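Local coordinates for GrpU microcompartment shell protein (Pectobacterium wasabiae, PDB 4OLP) that probably forms part of the shell of a glycyl-radical propanediol-type bacterial microcompartment and has an iron-sulfur cluster binding site, empty here, at residues B[20-32]-B[54-66]. Numbering follows the deposited sequence.
Sequences RMPSESRNRLEMV and ASKSAHVAVSEIF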
loop_
_atom_site.group_PDB
_atom_site.type_symbol
_atom_site.label_atom_id
_atom_site.label_comp_id
_atom_site.label_asym_id
_atom_site.label_seq_id
_atom_site.Cartn_x
_atom_site.Cartn_y
_atom_site.Cartn_z
ATOM N N ARG B 20 15.444 -9.297 -5.042
ATOM C CA ARG B 20 14.031 -9.021 -5.078
ATOM C C ARG B 20 13.159 -10.210 -5.462
ATOM O O ARG B 20 11.967 -10.028 -5.758
ATOM C CB ARG B 20 13.746 -7.896 -6.044
ATOM C CG ARG B 20 13.910 -6.497 -5.482
ATOM C CD ARG B 20 12.528 -5.921 -5.728
ATOM N NE ARG B 20 12.306 -4.482 -5.700
ATOM C CZ ARG B 20 11.323 -3.882 -6.382
ATOM N NH1 ARG B 20 10.512 -4.581 -7.177
ATOM N NH2 ARG B 20 11.150 -2.569 -6.295
ATOM N N MET B 21 13.729 -11.414 -5.455
ATOM C CA MET B 21 12.939 -12.619 -5.644
ATOM C C MET B 21 13.007 -13.546 -4.423
ATOM O O MET B 21 13.882 -13.399 -3.580
ATOM C CB MET B 21 13.298 -13.353 -6.918
ATOM C CG MET B 21 14.763 -13.509 -7.212
ATOM S SD MET B 21 14.965 -13.722 -9.006
ATOM C CE MET B 21 15.081 -15.503 -9.050
ATOM N N PRO B 22 12.040 -14.477 -4.311
ATOM C CA PRO B 22 12.038 -15.486 -3.265
ATOM C C PRO B 22 13.300 -16.348 -3.244
ATOM O O PRO B 22 13.856 -16.675 -4.308
ATOM C CB PRO B 22 10.822 -16.346 -3.611
ATOM C CG PRO B 22 9.961 -15.512 -4.480
ATOM C CD PRO B 22 10.870 -14.593 -5.209
ATOM N N SER B 23 13.723 -16.749 -2.045
ATOM C CA SER B 23 14.946 -17.533 -1.899
ATOM C C SER B 23 14.869 -18.804 -2.761
ATOM O O SER B 23 15.841 -19.182 -3.410
ATOM C CB SER B 23 15.204 -17.875 -0.431
ATOM O OG SER B 23 14.219 -18.755 0.060
ATOM N N GLU B 24 13.684 -19.406 -2.813
ATOM C CA GLU B 24 13.448 -20.637 -3.575
ATOM C C GLU B 24 13.742 -20.477 -5.072
ATOM O O GLU B 24 14.356 -21.343 -5.689
ATOM C CB GLU B 24 11.996 -21.094 -3.414
ATOM C CG GLU B 24 11.589 -21.590 -2.019
ATOM C CD GLU B 24 11.402 -20.516 -0.948
ATOM O OE1 GLU B 24 11.382 -20.841 0.285
ATOM O OE2 GLU B 24 11.254 -19.344 -1.334
ATOM N N SER B 25 13.302 -19.359 -5.647
ATOM C CA SER B 25 13.540 -19.071 -7.063
ATOM C C SER B 25 15.015 -18.818 -7.349
ATOM O O SER B 25 15.491 -19.130 -8.431
ATOM C CB SER B 25 12.680 -17.879 -7.543
ATOM O OG SER B 25 11.339 -18.015 -7.109
ATOM N N ARG B 26 15.733 -18.223 -6.409
ATOM C CA ARG B 26 17.167 -17.900 -6.669
ATOM C C ARG B 26 18.077 -18.936 -7.363
ATOM O O ARG B 26 18.917 -18.562 -8.204
ATOM C CB ARG B 26 17.846 -17.457 -5.387
ATOM C CG ARG B 26 17.545 -16.023 -5.072
ATOM C CD ARG B 26 17.896 -15.716 -3.653
ATOM N NE ARG B 26 17.229 -14.500 -3.273
ATOM C CZ ARG B 26 16.940 -14.172 -2.028
ATOM N NH1 ARG B 26 17.272 -14.988 -1.032
ATOM N NH2 ARG B 26 16.298 -13.032 -1.790
ATOM N N ASN B 27 17.955 -20.209 -6.995
ATOM C CA ASN B 27 18.763 -21.271 -7.626
ATOM C C ASN B 27 18.436 -21.439 -9.098
ATOM O O ASN B 27 19.298 -21.798 -9.906
ATOM C CB ASN B 27 18.535 -22.633 -6.943
ATOM C CG ASN B 27 19.357 -22.835 -5.664
ATOM O OD1 ASN B 27 20.295 -22.098 -5.358
ATOM N ND2 ASN B 27 18.998 -23.867 -4.913
ATOM N N ARG B 28 17.181 -21.223 -9.470
ATOM C CA ARG B 28 16.798 -21.459 -10.864
ATOM C C ARG B 28 17.620 -20.654 -11.908
ATOM O O ARG B 28 17.630 -20.990 -13.107
ATOM C CB ARG B 28 15.286 -21.233 -11.035
ATOM C CG ARG B 28 14.457 -22.410 -10.503
ATOM C CD ARG B 28 13.410 -22.021 -9.472
ATOM N NE ARG B 28 12.318 -21.244 -10.060
ATOM C CZ ARG B 28 11.184 -20.926 -9.432
ATOM N NH1 ARG B 28 10.970 -21.312 -8.178
ATOM N NH2 ARG B 28 10.255 -20.211 -10.062
ATOM N N LEU B 29 18.296 -19.603 -11.459
ATOM C CA LEU B 29 19.115 -18.787 -12.353
ATOM C C LEU B 29 20.403 -19.449 -12.837
ATOM O O LEU B 29 20.839 -19.208 -13.965
ATOM C CB LEU B 29 19.412 -17.437 -11.704
ATOM C CG LEU B 29 18.463 -16.305 -12.119
ATOM C CD1 LEU B 29 17.003 -16.655 -11.850
ATOM C CD2 LEU B 29 18.852 -15.002 -11.441
ATOM N N GLU B 30 21.004 -20.276 -11.999
ATOM C CA GLU B 30 22.178 -21.027 -12.396
ATOM C C GLU B 30 21.844 -22.300 -13.149
ATOM O O GLU B 30 22.739 -23.004 -13.588
ATOM C CB GLU B 30 23.045 -21.350 -11.190
ATOM C CG GLU B 30 23.803 -20.158 -10.661
ATOM C CD GLU B 30 22.916 -19.192 -9.908
ATOM O OE1 GLU B 30 21.878 -19.590 -9.316
ATOM O OE2 GLU B 30 23.278 -18.006 -9.894
ATOM N N MET B 31 20.567 -22.612 -13.300
ATOM C CA MET B 31 20.191 -23.797 -14.023
ATOM C C MET B 31 19.877 -23.400 -15.451
ATOM O O MET B 31 19.546 -24.254 -16.253
ATOM C CB MET B 31 18.987 -24.485 -13.357
ATOM C CG MET B 31 19.245 -24.929 -11.912
ATOM S SD MET B 31 17.808 -25.416 -10.920
ATOM C CE MET B 31 17.385 -26.985 -11.688
ATOM N N VAL B 32 20.007 -22.121 -15.791
ATOM C CA VAL B 32 19.591 -21.642 -17.133
ATOM C C VAL B 32 20.525 -20.560 -17.689
ATOM O O VAL B 32 21.038 -19.721 -16.931
ATOM C CB VAL B 32 18.146 -21.142 -17.113
ATOM C CG1 VAL B 32 18.067 -19.683 -16.679
ATOM C CG2 VAL B 32 17.495 -21.327 -18.448
ATOM N N ALA B 54 5.792 -20.507 -18.924
ATOM C CA ALA B 54 7.239 -20.415 -18.959
ATOM C C ALA B 54 7.931 -21.529 -18.197
ATOM O O ALA B 54 9.005 -21.991 -18.603
ATOM C CB ALA B 54 7.682 -19.094 -18.380
ATOM N N SER B 55 7.341 -21.940 -17.079
ATOM C CA SER B 55 7.936 -23.008 -16.297
ATOM C C SER B 55 7.870 -24.318 -17.072
ATOM O O SER B 55 8.749 -25.170 -16.919
ATOM C CB SER B 55 7.243 -23.138 -14.954
ATOM O OG SER B 55 5.977 -23.725 -15.109
ATOM N N LYS B 56 6.848 -24.467 -17.912
ATOM C CA LYS B 56 6.713 -25.662 -18.745
ATOM C C LYS B 56 7.676 -25.593 -19.921
ATOM O O LYS B 56 8.070 -26.621 -20.459
ATOM C CB LYS B 56 5.273 -25.841 -19.241
ATOM C CG LYS B 56 4.325 -26.207 -18.133
ATOM C CD LYS B 56 2.876 -26.040 -18.540
ATOM C CE LYS B 56 1.945 -26.637 -17.491
ATOM N NZ LYS B 56 0.558 -26.106 -17.602
ATOM N N SER B 57 8.039 -24.379 -20.322
ATOM C CA SER B 57 8.963 -24.199 -21.430
ATOM C C SER B 57 10.405 -24.423 -20.999
ATOM O O SER B 57 10.826 -24.009 -19.925
ATOM C CB SER B 57 8.841 -22.797 -22.058
ATOM O OG SER B 57 7.532 -22.501 -22.539
ATOM N N ALA B 58 11.180 -25.038 -21.883
ATOM C CA ALA B 58 12.591 -25.225 -21.614
ATOM C C ALA B 58 13.213 -23.874 -21.883
ATOM O O ALA B 58 12.554 -23.012 -22.453
ATOM C CB ALA B 58 13.194 -26.279 -22.520
ATOM N N HIS B 59 14.457 -23.680 -21.456
ATOM C CA HIS B 59 15.236 -22.517 -21.840
ATOM C C HIS B 59 14.767 -21.230 -21.195
ATOM O O HIS B 59 15.358 -20.202 -21.464
ATOM C CB HIS B 59 15.289 -22.324 -23.382
ATOM C CG HIS B 59 15.769 -23.531 -24.139
ATOM N ND1 HIS B 59 15.239 -23.906 -25.356
ATOM C CD2 HIS B 59 16.707 -24.462 -23.840
ATOM C CE1 HIS B 59 15.831 -25.008 -25.776
ATOM N NE2 HIS B 59 16.722 -25.371 -24.871
ATOM N N VAL B 60 13.707 -21.241 -20.385
ATOM C CA VAL B 60 13.424 -20.083 -19.564
ATOM C C VAL B 60 13.069 -20.526 -18.154
ATOM O O VAL B 60 12.598 -21.608 -17.867
ATOM C CB VAL B 60 12.321 -19.109 -20.089
ATOM C CG1 VAL B 60 12.617 -18.608 -21.500
ATOM C CG2 VAL B 60 10.948 -19.772 -20.061
ATOM N N ALA B 61 13.292 -19.585 -17.289
ATOM C CA ALA B 61 12.970 -19.650 -15.893
ATOM C C ALA B 61 12.139 -18.395 -15.582
ATOM O O ALA B 61 12.261 -17.376 -16.260
ATOM C CB ALA B 61 14.264 -19.643 -15.140
ATOM N N VAL B 62 11.242 -18.495 -14.616
ATOM C CA VAL B 62 10.375 -17.374 -14.278
ATOM C C VAL B 62 10.386 -17.114 -12.797
ATOM O O VAL B 62 10.608 -18.023 -11.978
ATOM C CB VAL B 62 8.903 -17.583 -14.685
ATOM C CG1 VAL B 62 8.750 -17.324 -16.172
ATOM C CG2 VAL B 62 8.408 -18.977 -14.303
ATOM N N SER B 63 10.103 -15.872 -12.455
ATOM C CA SER B 63 9.996 -15.521 -11.071
ATOM C C SER B 63 9.237 -14.228 -10.939
ATOM O O SER B 63 9.189 -13.416 -11.862
ATOM C CB SER B 63 11.371 -15.418 -10.435
ATOM O OG SER B 63 11.256 -14.949 -9.111
ATOM N N GLU B 64 8.597 -14.094 -9.787
ATOM C CA GLU B 64 7.980 -12.870 -9.389
ATOM C C GLU B 64 9.100 -11.980 -8.968
ATOM O O GLU B 64 10.079 -12.453 -8.405
ATOM C CB GLU B 64 7.192 -13.104 -8.090
ATOM C CG GLU B 64 6.243 -14.308 -8.059
ATOM C CD GLU B 64 6.732 -15.398 -7.109
ATOM O OE1 GLU B 64 7.713 -16.089 -7.483
ATOM O OE2 GLU B 64 6.127 -15.568 -6.022
ATOM N N ILE B 65 8.916 -10.685 -9.178
ATOM C CA ILE B 65 9.781 -9.658 -8.612
ATOM C C ILE B 65 8.897 -8.777 -7.739
ATOM O O ILE B 65 7.810 -8.357 -8.180
ATOM C CB ILE B 65 10.421 -8.821 -9.739
ATOM C CG1 ILE B 65 11.251 -9.712 -10.680
ATOM C CG2 ILE B 65 11.290 -7.709 -9.190
ATOM C CD1 ILE B 65 12.377 -10.484 -10.014
ATOM N N PHE B 66 9.368 -8.495 -6.519
ATOM C CA PHE B 66 8.585 -7.765 -5.495
ATOM C C PHE B 66 8.607 -6.220 -5.598
ATOM O O PHE B 66 9.172 -5.482 -4.764
ATOM C CB PHE B 66 9.050 -8.204 -4.110
ATOM C CG PHE B 66 8.863 -9.662 -3.846
ATOM C CD1 PHE B 66 7.618 -10.265 -4.038
ATOM C CD2 PHE B 66 9.921 -10.437 -3.395
ATOM C CE1 PHE B 66 7.437 -11.614 -3.793
ATOM C CE2 PHE B 66 9.745 -11.786 -3.149
ATOM C CZ PHE B 66 8.501 -12.375 -3.343
#
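Met21 and Pro22 lie over the end of strand 60-65, an outermost strand, within this chain, of the antiparallel sheet in this BMC-fold subunit, and segment 20-32 runs on past Ser63 and Ala61. The Met21 sulfur comes within 4.3 Å of Ile65 CD1, while Met21 CB and CE both approach the Ser63 hydroxyl from the same side. Beside it the proline ring crosses the Phe66 ring at a slant, Pro22 CG lying 3.6 Å from Phe66 CZ. At the far end Val32 reaches across to the strand with both methyls: CG1 meets Ala61 CB at 4.1 Å, and CG2 rests on the His59 carbonyl.

Between these apolar patches sits Ser63. Its OG stands anti to the backbone N (chi1 174°), which turns it toward the Ser25 methylene and lets it donate a hydrogen bond to the carbonyl of the next residue, with Ser63 OG to Glu64 O at 2.8 Å. One backbone bond joins the segments: Phe66 N donates to Arg20 O, 3.1 Å long and in the carbonyl plane.

The polar edge is shared with other chains. The Arg20 guanidinium lays one face over Phe66 O, but its NH2 makes a salt bridge to Glu64 of the third subunit. Arg28 similarly bridges through NE to Glu12 of the second subunit, and Ser25 OG sits above one face of the Arg28 guanidinium, off its centre. Bends at chi2 and chi3 steer the Arg28 chain along to the strand, where NH2 donates to Val62 O at 2.9 Å, the oxygen lying 28° out of the guanidinium plane.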